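Local structure of ribonucleoside-diphosphate reductase, alpha chain (6DQX) at residues A[53-58]-A[95-100]. The protein probably reduces ribonucleoside diphosphates to deoxyribonucleotides, serving as the catalytic alpha subunit of a class Id ribonucleotide reductase. Sequence-based numbering, arbitrary orientation.
Sequences LERIRF and FGLDRG
Arg55 and Phe58, one turn apart on helix 52-67, reach across to the irregular loop 95-100, where the backbones come closest at Phe58 and Gly96, with 8.0 Å between their CA atoms. Arg55 carries the polar part of the contact. Its CG is trans to the backbone N (chi1 -175°) and the chain bends at chi2, which brings the guanidinium end-on to the carbonyl of Phe95, the first residue to leave helical geometry after helix 89-94. Both terminal nitrogens bond to this one oxygen, which lies in the guanidinium plane. The shorter bond, 2.7 Å from Arg55 NH2 to Phe95 O, falls on a lone pair in the carbonyl plane; the other, 3.1 Å from Arg55 NH1 to Phe95 O, comes almost in line with C=O and is more bent at its hydrogen (136°). A further bond from Arg55 NE to Trp92 O ties the same side chain to the last turn of helix 89-94, so one guanidinium secures the C-terminal end of that helix and the carbonyl just beyond it, consistent with an electrostatic match to the helix dipole.

Leu97 lies over one guanidinium face, its CD1 displaced toward the rim, while its CD2 stands 3.8 Å from Arg55 NH1 and 4.1 Å from Phe58 CE2, bridging the two helix residues. The Phe58 ring meets the loop edge-on, with CZ 3.5 Å from Gly96 O. Gly96, at positive phi, turns the chain here without a side chain to obstruct the ring.

Beyond the contact, the Phe95 ring packs edge-to-face against His62, further along helix 52-67, and Phe315 of helix 308-327. Glu322 and Lys326 of the latter helix bond to Gly96 N and Leu97 O, holding the loop between helices 52-67 and 308-327 before it enters strand 105-109.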
loop_
_atom_site.group_PDB
_atom_site.type_symbol
_atom_site.label_atom_id
_atom_site.label_comp_id
_atom_site.label_asym_id
_atom_site.label_seq_id
_atom_site.Cartn_x
_atom_site.Cartn_y
_atom_site.Cartn_z
ATOM N N LEU A 53 -21.198 -32.820 7.917
ATOM C CA LEU A 53 -20.807 -33.922 8.794
ATOM C C LEU A 53 -19.439 -34.467 8.436
ATOM O O LEU A 53 -18.642 -34.751 9.302
ATOM C CB LEU A 53 -21.848 -35.062 8.773
ATOM C CG LEU A 53 -23.203 -34.806 9.430
ATOM C CD1 LEU A 53 -24.220 -35.906 9.091
ATOM C CD2 LEU A 53 -23.025 -34.663 10.940
ATOM N N GLU A 54 -19.166 -34.626 7.146
ATOM C CA GLU A 54 -17.867 -35.096 6.684
ATOM C C GLU A 54 -16.738 -34.173 7.156
ATOM O O GLU A 54 -15.672 -34.611 7.588
ATOM C CB GLU A 54 -17.928 -35.143 5.159
ATOM C CG GLU A 54 -16.746 -35.701 4.451
ATOM C CD GLU A 54 -17.078 -35.954 2.991
ATOM O OE1 GLU A 54 -17.912 -35.211 2.397
ATOM O OE2 GLU A 54 -16.508 -36.907 2.449
ATOM N N ARG A 55 -16.987 -32.886 7.040
ATOM C CA ARG A 55 -16.030 -31.880 7.490
ATOM C C ARG A 55 -15.757 -32.002 9.008
ATOM O O ARG A 55 -14.597 -31.948 9.434
ATOM C CB ARG A 55 -16.561 -30.493 7.114
ATOM C CG ARG A 55 -15.634 -29.327 7.397
ATOM C CD ARG A 55 -14.403 -29.306 6.530
ATOM N NE ARG A 55 -13.488 -28.273 7.014
ATOM C CZ ARG A 55 -12.182 -28.393 7.223
ATOM N NH1 ARG A 55 -11.532 -29.510 6.958
ATOM N NH2 ARG A 55 -11.511 -27.343 7.708
ATOM N N ILE A 56 -16.800 -32.221 9.800
ATOM C CA ILE A 56 -16.633 -32.320 11.263
ATOM C C ILE A 56 -15.782 -33.532 11.622
ATOM O O ILE A 56 -14.879 -33.454 12.446
ATOM C CB ILE A 56 -17.984 -32.346 11.997
ATOM C CG1 ILE A 56 -18.724 -31.012 11.814
ATOM C CG2 ILE A 56 -17.808 -32.687 13.467
ATOM C CD1 ILE A 56 -20.217 -31.132 12.043
ATOM N N ARG A 57 -16.091 -34.670 11.009
ATOM C CA ARG A 57 -15.278 -35.851 11.197
ATOM C C ARG A 57 -13.818 -35.630 10.813
ATOM O O ARG A 57 -12.924 -36.078 11.530
ATOM C CB ARG A 57 -15.867 -37.040 10.393
ATOM C CG ARG A 57 -15.041 -38.327 10.485
ATOM C CD ARG A 57 -15.320 -39.044 11.804
ATOM N NE ARG A 57 -16.599 -39.789 11.768
ATOM C CZ ARG A 57 -17.287 -40.214 12.843
ATOM N NH1 ARG A 57 -16.864 -39.982 14.097
ATOM N NH2 ARG A 57 -18.431 -40.869 12.669
ATOM N N PHE A 58 -13.566 -35.006 9.655
ATOM C CA PHE A 58 -12.206 -34.732 9.214
ATOM C C PHE A 58 -11.468 -33.847 10.228
ATOM O O PHE A 58 -10.322 -34.103 10.555
ATOM C CB PHE A 58 -12.187 -34.050 7.843
ATOM C CG PHE A 58 -10.812 -33.666 7.385
ATOM C CD1 PHE A 58 -10.002 -34.588 6.737
ATOM C CD2 PHE A 58 -10.318 -32.386 7.616
ATOM C CE1 PHE A 58 -8.732 -34.232 6.308
ATOM C CE2 PHE A 58 -9.052 -32.026 7.203
ATOM C CZ PHE A 58 -8.250 -32.950 6.559
ATOM N N PHE A 95 -9.008 -25.343 8.421
ATOM C CA PHE A 95 -8.255 -26.265 9.287
ATOM C C PHE A 95 -8.019 -27.630 8.639
ATOM O O PHE A 95 -8.957 -28.254 8.142
ATOM C CB PHE A 95 -8.951 -26.448 10.654
ATOM C CG PHE A 95 -8.209 -27.365 11.591
ATOM C CD1 PHE A 95 -6.978 -27.004 12.102
ATOM C CD2 PHE A 95 -8.730 -28.604 11.950
ATOM C CE1 PHE A 95 -6.276 -27.853 12.958
ATOM C CE2 PHE A 95 -8.029 -29.464 12.797
ATOM C CZ PHE A 95 -6.826 -29.080 13.323
ATOM N N GLY A 96 -6.772 -28.104 8.672
ATOM C CA GLY A 96 -6.408 -29.361 8.044
ATOM C C GLY A 96 -6.326 -29.334 6.515
ATOM O O GLY A 96 -6.029 -30.354 5.913
ATOM N N LEU A 97 -6.589 -28.191 5.888
ATOM C CA LEU A 97 -6.533 -28.044 4.429
ATOM C C LEU A 97 -5.351 -27.159 4.005
ATOM O O LEU A 97 -4.751 -26.452 4.815
ATOM C CB LEU A 97 -7.835 -27.432 3.906
ATOM C CG LEU A 97 -9.163 -28.068 4.321
ATOM C CD1 LEU A 97 -10.332 -27.315 3.718
ATOM C CD2 LEU A 97 -9.212 -29.536 3.937
ATOM N N ASP A 98 -5.019 -27.187 2.713
ATOM C CA ASP A 98 -3.927 -26.341 2.196
ATOM C C ASP A 98 -4.243 -24.849 2.216
ATOM O O ASP A 98 -3.384 -24.035 2.558
ATOM C CB ASP A 98 -3.565 -26.764 0.767
ATOM C CG ASP A 98 -2.939 -28.138 0.713
ATOM O OD1 ASP A 98 -2.420 -28.609 1.749
ATOM O OD2 ASP A 98 -2.951 -28.754 -0.376
ATOM N N ARG A 99 -5.472 -24.494 1.862
ATOM C CA ARG A 99 -5.844 -23.093 1.709
ATOM C C ARG A 99 -5.845 -22.320 3.031
ATOM O O ARG A 99 -6.030 -22.910 4.109
ATOM C CB ARG A 99 -7.206 -22.954 1.019
ATOM C CG ARG A 99 -8.421 -23.461 1.790
ATOM C CD ARG A 99 -9.704 -23.057 1.086
ATOM N NE ARG A 99 -10.903 -23.378 1.860
ATOM C CZ ARG A 99 -12.157 -23.141 1.458
ATOM N NH1 ARG A 99 -12.400 -22.577 0.270
ATOM N NH2 ARG A 99 -13.185 -23.469 2.238
ATOM N N GLY A 100 -5.613 -21.011 2.929
ATOM C CA GLY A 100 -5.868 -20.073 4.027
ATOM C C GLY A 100 -5.106 -20.314 5.314
ATOM O O GLY A 100 -4.056 -20.986 5.348
#